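L-2,4-diaminobutyric acid acetyltransferase (Geobacillus sp., PDB 6SLL) catalyses the acetylation of L-2,4-diaminobutyrate with acetyl coenzyme A, a step in the biosynthesis of the chemical chaperone ectoine. Local coordinates at residues 84-89 and 114-119; 121-126 and 168-173. One frame throughout, in Å; residues are numbered along the deposited sequence.

Interaction 1 (84-89 and 114-119). With DAB (2,4-diaminobutyric acid), chain G.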
loop_
_atom_site.group_PDB
_atom_site.type_symbol
_atom_site.label_atom_id
_atom_site.label_comp_id
_atom_site.label_asym_id
_atom_site.label_seq_id
_atom_site.Cartn_x
_atom_site.Cartn_y
_atom_site.Cartn_z
ATOM N N GLU B 84 15.156 5.942 6.616
ATOM C CA GLU B 84 15.726 7.061 5.928
ATOM C C GLU B 84 15.370 7.066 4.415
ATOM O O GLU B 84 15.688 8.073 3.780
ATOM C CB GLU B 84 17.222 7.125 6.099
ATOM C CG GLU B 84 17.525 7.533 7.540
ATOM C CD GLU B 84 19.034 7.794 7.763
ATOM O OE1 GLU B 84 19.339 8.694 8.639
ATOM O OE2 GLU B 84 19.935 7.292 6.871
ATOM N N THR B 85 14.742 6.020 3.954
ATOM C CA THR B 85 14.308 5.946 2.567
ATOM C C THR B 85 12.809 6.273 2.432
ATOM O O THR B 85 12.027 5.593 3.110
ATOM C CB THR B 85 14.613 4.580 1.972
ATOM O OG1 THR B 85 16.052 4.437 1.909
ATOM C CG2 THR B 85 14.053 4.440 0.580
ATOM N N LEU B 86 12.482 7.209 1.589
ATOM C CA LEU B 86 11.088 7.435 1.172
ATOM C C LEU B 86 10.897 6.740 -0.186
ATOM O O LEU B 86 11.583 7.045 -1.148
ATOM C CB LEU B 86 10.828 8.907 1.032
ATOM C CG LEU B 86 9.393 9.280 0.674
ATOM C CD1 LEU B 86 8.462 9.141 1.854
ATOM C CD2 LEU B 86 9.312 10.706 0.147
ATOM N N PHE B 87 9.918 5.807 -0.229
ATOM C CA PHE B 87 9.547 5.169 -1.494
ATOM C C PHE B 87 8.405 5.962 -2.119
ATOM O O PHE B 87 7.359 6.143 -1.458
ATOM C CB PHE B 87 9.119 3.711 -1.247
ATOM C CG PHE B 87 8.827 3.025 -2.566
ATOM C CD1 PHE B 87 9.826 2.520 -3.313
ATOM C CD2 PHE B 87 7.555 2.904 -3.017
ATOM C CE1 PHE B 87 9.586 1.900 -4.505
ATOM C CE2 PHE B 87 7.288 2.269 -4.220
ATOM C CZ PHE B 87 8.339 1.782 -4.974
ATOM N N VAL B 88 8.620 6.431 -3.339
ATOM C CA VAL B 88 7.598 7.131 -4.071
ATOM C C VAL B 88 6.938 6.134 -4.982
ATOM O O VAL B 88 7.618 5.513 -5.866
ATOM C CB VAL B 88 8.100 8.350 -4.822
ATOM C CG1 VAL B 88 7.014 8.954 -5.655
ATOM C CG2 VAL B 88 8.702 9.351 -3.853
ATOM N N TRP B 89 5.647 5.861 -4.795
ATOM C CA TRP B 89 4.900 4.807 -5.441
ATOM C C TRP B 89 4.308 5.268 -6.729
ATOM O O TRP B 89 4.733 4.787 -7.810
ATOM C CB TRP B 89 3.891 4.242 -4.449
ATOM C CG TRP B 89 3.078 3.081 -4.918
ATOM C CD1 TRP B 89 3.091 2.437 -6.143
ATOM C CD2 TRP B 89 2.098 2.400 -4.121
ATOM N NE1 TRP B 89 2.158 1.447 -6.104
ATOM C CE2 TRP B 89 1.523 1.410 -4.898
ATOM C CE3 TRP B 89 1.662 2.579 -2.830
ATOM C CZ2 TRP B 89 0.554 0.551 -4.422
ATOM C CZ3 TRP B 89 0.693 1.701 -2.322
ATOM C CH2 TRP B 89 0.152 0.727 -3.142
ATOM N N LYS B 114 6.440 17.479 7.239
ATOM C CA LYS B 114 7.008 17.144 8.524
ATOM C C LYS B 114 7.411 15.694 8.623
ATOM O O LYS B 114 8.464 15.366 9.170
ATOM C CB LYS B 114 5.956 17.455 9.615
ATOM C CG LYS B 114 6.423 17.240 11.006
ATOM C CD LYS B 114 5.264 17.558 12.058
ATOM C CE LYS B 114 5.636 17.290 13.425
ATOM N NZ LYS B 114 4.574 17.710 14.363
ATOM N N ALA B 115 6.569 14.758 8.079
ATOM C CA ALA B 115 6.863 13.349 8.119
ATOM C C ALA B 115 7.930 12.941 7.179
ATOM O O ALA B 115 8.357 11.759 7.231
ATOM C CB ALA B 115 5.600 12.529 7.901
ATOM N N CYS B 116 8.464 13.833 6.362
ATOM C CA CYS B 116 9.600 13.511 5.489
ATOM C C CYS B 116 10.905 14.081 6.029
ATOM O O CYS B 116 11.965 14.025 5.413
ATOM C CB CYS B 116 9.352 14.080 4.050
ATOM S SG CYS B 116 8.032 13.104 3.299
ATOM N N HIS B 117 10.859 14.635 7.254
ATOM C CA HIS B 117 12.092 15.125 7.870
ATOM C C HIS B 117 13.060 13.961 8.009
ATOM O O HIS B 117 12.692 12.889 8.498
ATOM C CB HIS B 117 11.769 15.696 9.267
ATOM C CG HIS B 117 12.966 16.024 10.029
ATOM N ND1 HIS B 117 13.601 15.139 10.904
ATOM C CD2 HIS B 117 13.673 17.152 10.072
ATOM C CE1 HIS B 117 14.639 15.798 11.442
ATOM N NE2 HIS B 117 14.679 16.962 10.922
ATOM N N GLY B 118 14.316 14.192 7.682
ATOM C CA GLY B 118 15.298 13.147 7.839
ATOM C C GLY B 118 15.385 12.151 6.650
ATOM O O GLY B 118 16.170 11.216 6.786
ATOM N N VAL B 119 14.582 12.288 5.637
ATOM C CA VAL B 119 14.694 11.398 4.525
ATOM C C VAL B 119 16.013 11.676 3.830
ATOM O O VAL B 119 16.329 12.800 3.411
ATOM C CB VAL B 119 13.528 11.595 3.568
ATOM C CG1 VAL B 119 13.804 10.926 2.216
ATOM C CG2 VAL B 119 12.240 11.061 4.149
HETATM N N DAB G . 3.905 1.134 -12.522
HETATM C CA DAB G . 3.958 1.195 -11.030
HETATM C C DAB G . 2.621 1.712 -10.545
HETATM O O DAB G . 2.398 1.564 -9.349
HETATM C CB DAB G . 5.116 2.070 -10.539
HETATM C CG DAB G . 4.974 3.535 -10.807
HETATM N ND DAB G . 6.167 4.253 -10.265
HETATM O OXT DAB G . 1.850 2.264 -11.321
HETATM O O HOH W 1 17.438 10.569 9.078
#
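Val119 lays both its methyl carbons against Leu86 at the start of strand 85-93: CG1 sits 3.8 Å from Leu86 CB, and CG2 comes nearly as close to the same atom. With Val119 CG1 anti to its own backbone N (chi1 165°) and CG2 beside that N, both branches face Leu86 CB from the same side. Leu86 CD2 lies 4.2 Å from Cys116 SG. Leu110 and Met111 of helix 102-112 also pack on Leu86, so this apolar patch lies between strand and helix.

Glu84 handles the solvent side. Its carbonyl O takes a CA-H...O contact from Val119 CA at 3.5 Å, while its extended side chain runs past Gly118 and reaches the Gly118 carbonyl through a water. That water donates to Glu84 OE1 and to Gly118 O, each at 2.7 Å. Gly118 belongs to a type II turn from Cys116 to Val119, whose Val119 N bonds Cys116 O.

At the other end of 84-89, Trp89 O accepts from DAB ND at 2.9 Å. Trp89 NE1 gives a weak bond to DAB O, 3.3 Å away and near the indole plane. No direct hydrogen bond joins 84-89 to 114-119; what links them is apolar contact, one CA-H...O contact and a water bridge, while Arg78 supplies a polar hold on the carbonyls of Ala115 and His117.

Interaction 2 (121-126 and 168-173). With DAB (2,4-diaminobutyric acid), chain G.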
loop_
_atom_site.group_PDB
_atom_site.type_symbol
_atom_site.label_atom_id
_atom_site.label_comp_id
_atom_site.label_asym_id
_atom_site.label_seq_id
_atom_site.Cartn_x
_atom_site.Cartn_y
_atom_site.Cartn_z
ATOM N N PHE B 121 17.172 9.348 1.252
ATOM C CA PHE B 121 17.055 8.811 -0.085
ATOM C C PHE B 121 15.617 8.762 -0.550
ATOM O O PHE B 121 14.770 8.439 0.313
ATOM C CB PHE B 121 17.638 7.373 -0.175
ATOM C CG PHE B 121 19.132 7.310 0.077
ATOM C CD1 PHE B 121 19.990 7.391 -0.971
ATOM C CD2 PHE B 121 19.590 7.084 1.316
ATOM C CE1 PHE B 121 21.366 7.366 -0.798
ATOM C CE2 PHE B 121 20.994 6.985 1.551
ATOM C CZ PHE B 121 21.844 7.181 0.450
ATOM N N ILE B 122 15.382 8.954 -1.829
ATOM C CA ILE B 122 14.142 8.545 -2.457
ATOM C C ILE B 122 14.433 7.288 -3.251
ATOM O O ILE B 122 15.436 7.236 -4.006
ATOM C CB ILE B 122 13.591 9.629 -3.353
ATOM C CG1 ILE B 122 13.047 10.806 -2.534
ATOM C CG2 ILE B 122 12.584 9.082 -4.311
ATOM C CD1 ILE B 122 12.689 12.024 -3.398
ATOM N N GLU B 123 13.506 6.323 -3.210
ATOM C CA GLU B 123 13.419 5.189 -4.121
ATOM C C GLU B 123 12.183 5.257 -4.942
ATOM O O GLU B 123 11.130 5.571 -4.286
ATOM C CB GLU B 123 13.513 3.809 -3.319
ATOM C CG GLU B 123 14.910 3.462 -2.872
ATOM C CD GLU B 123 15.061 2.226 -2.125
ATOM O OE1 GLU B 123 16.173 1.998 -1.560
ATOM O OE2 GLU B 123 14.111 1.376 -2.020
ATOM N N THR B 124 12.202 4.904 -6.204
ATOM C CA THR B 124 10.999 4.858 -7.041
ATOM C C THR B 124 11.347 3.969 -8.224
ATOM O O THR B 124 12.512 3.884 -8.552
ATOM C CB THR B 124 10.556 6.263 -7.445
ATOM O OG1 THR B 124 9.239 6.229 -7.930
ATOM C CG2 THR B 124 11.469 6.901 -8.449
ATOM N N THR B 125 10.342 3.403 -8.849
ATOM C CA THR B 125 10.662 2.697 -10.103
ATOM C C THR B 125 10.032 3.446 -11.267
ATOM O O THR B 125 8.949 4.038 -11.153
ATOM C CB THR B 125 10.176 1.242 -10.066
ATOM O OG1 THR B 125 8.745 1.137 -10.125
ATOM C CG2 THR B 125 10.727 0.468 -8.949
ATOM N N VAL B 126 10.755 3.437 -12.420
ATOM C CA VAL B 126 10.271 4.208 -13.549
ATOM C C VAL B 126 10.500 3.364 -14.843
ATOM O O VAL B 126 11.672 3.188 -15.232
ATOM C CB VAL B 126 10.957 5.552 -13.693
ATOM C CG1 VAL B 126 10.232 6.328 -14.806
ATOM C CG2 VAL B 126 10.941 6.351 -12.434
ATOM N N GLU B 168 10.496 -2.394 -14.419
ATOM C CA GLU B 168 10.346 -1.311 -13.396
ATOM C C GLU B 168 11.725 -1.138 -12.714
ATOM O O GLU B 168 11.877 -1.550 -11.567
ATOM C CB GLU B 168 9.285 -1.686 -12.390
ATOM C CG GLU B 168 7.887 -1.615 -12.970
ATOM C CD GLU B 168 7.255 -0.242 -13.043
ATOM O OE1 GLU B 168 7.871 0.755 -12.589
ATOM O OE2 GLU B 168 6.100 -0.177 -13.525
ATOM N N PRO B 169 12.705 -0.544 -13.372
ATOM C CA PRO B 169 14.016 -0.381 -12.748
ATOM C C PRO B 169 13.901 0.584 -11.562
ATOM O O PRO B 169 13.100 1.533 -11.549
ATOM C CB PRO B 169 14.859 0.215 -13.832
ATOM C CG PRO B 169 13.887 0.688 -14.798
ATOM C CD PRO B 169 12.669 -0.038 -14.737
ATOM N N LEU B 170 14.747 0.346 -10.568
ATOM C CA LEU B 170 14.771 1.137 -9.318
ATOM C C LEU B 170 15.723 2.289 -9.381
ATOM O O LEU B 170 16.922 2.107 -9.609
ATOM C CB LEU B 170 15.136 0.209 -8.127
ATOM C CG LEU B 170 15.118 0.826 -6.789
ATOM C CD1 LEU B 170 13.702 1.205 -6.346
ATOM C CD2 LEU B 170 15.798 -0.090 -5.772
ATOM N N PHE B 171 15.191 3.493 -9.197
ATOM C CA PHE B 171 15.986 4.702 -9.087
ATOM C C PHE B 171 16.172 4.935 -7.647
ATOM O O PHE B 171 15.245 4.943 -6.829
ATOM C CB PHE B 171 15.216 5.884 -9.733
ATOM C CG PHE B 171 15.204 5.880 -11.249
ATOM C CD1 PHE B 171 14.579 4.853 -11.963
ATOM C CD2 PHE B 171 15.845 6.862 -11.938
ATOM C CE1 PHE B 171 14.583 4.798 -13.349
ATOM C CE2 PHE B 171 15.783 6.831 -13.352
ATOM C CZ PHE B 171 15.321 5.702 -14.023
ATOM N N VAL B 172 17.399 5.224 -7.245
ATOM C CA VAL B 172 17.807 5.595 -5.871
ATOM C C VAL B 172 18.403 7.003 -5.949
ATOM O O VAL B 172 19.491 7.163 -6.596
ATOM C CB VAL B 172 18.786 4.623 -5.216
ATOM C CG1 VAL B 172 19.162 5.075 -3.793
ATOM C CG2 VAL B 172 18.166 3.233 -5.174
ATOM N N ILE B 173 17.783 7.971 -5.327
ATOM C CA ILE B 173 18.233 9.360 -5.381
ATOM C C ILE B 173 18.686 9.782 -4.018
ATOM O O ILE B 173 17.974 9.629 -3.035
ATOM C CB ILE B 173 17.133 10.260 -5.832
ATOM C CG1 ILE B 173 16.628 9.894 -7.275
ATOM C CG2 ILE B 173 17.533 11.728 -5.807
ATOM C CD1 ILE B 173 15.300 10.447 -7.607
HETATM N N DAB G . 3.905 1.134 -12.522
HETATM C CA DAB G . 3.958 1.195 -11.030
HETATM C C DAB G . 2.621 1.712 -10.545
HETATM O O DAB G . 2.398 1.564 -9.349
HETATM C CB DAB G . 5.116 2.070 -10.539
HETATM C CG DAB G . 4.974 3.535 -10.807
HETATM N ND DAB G . 6.167 4.253 -10.265
HETATM O OXT DAB G . 1.850 2.264 -11.321
#
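Thr125 holds OG1 between its backbone N and carbonyl carbon (chi1 71°), and Glu168 bends at chi2 (-81°), so that hydroxyl and carboxylate meet across the strand pair. Thr125 OG1 donates to Glu168 OE1 at 2.6 Å, approaching from above the carboxylate plane, 44° out of it. The other oxygen, Glu168 OE2, accepts from DAB N at 2.7 Å. At the far end of the diaminobutyrate, DAB ND donates to Thr125 O at 2.9 Å; the two residues thus hold both amino groups of the substrate. With an alanine here instead of Glu168, the substrate's N is likely to lose its carboxylate mate, and Thr125 OG1 the acceptor it has in this pair.

Behind this site the strands run antiparallel. Ile122 and Ile173 form one hydrogen-bonded pair and Thr124 and Phe171 another, with Phe171 N to Thr124 O at 2.8 Å; Val126 N to Pro169 O, 3.1 Å, continues the ladder. Val126 crosses the Phe171 side chain at about a right angle, its CG2 over one face of the ring and its CB 3.7 Å from Phe171 CE1.

Tyr48 of the second subunit bonds Thr125 OG1, and Tyr56 of that subunit bonds Glu123 OE2, on the face shared by Thr125 and Leu170. Helix 131-144 covers the opposite face, where Arg134 touches Phe171 and Ala141 touches Ile173, while strands 85-93 and 148-154 flank the pair in the sheet.

After strands 20-22, 62-66 and 69-78 and two helices, the chain reaches strand 85-93, passes through helix 102-112 and comes back at 114-119, where interaction 1 closes the loop over 24 intervening residues. It then enters strand 121-125, continues through helix 131-144 and strand 148-154, and returns as strand 168-173, closing interaction 2. The two closures follow in series, neither nested nor crossed. They meet in the sheet, because strands 85-93 and 121-125 are parallel neighbours: Val88 N probably bonds Glu123 O, and Val88 O probably bonds Thr124 OG1. Each contact contributes to the diaminobutyrate site, through Trp89 in interaction 1 and Thr125 with Glu168 in interaction 2, and both border the second subunit.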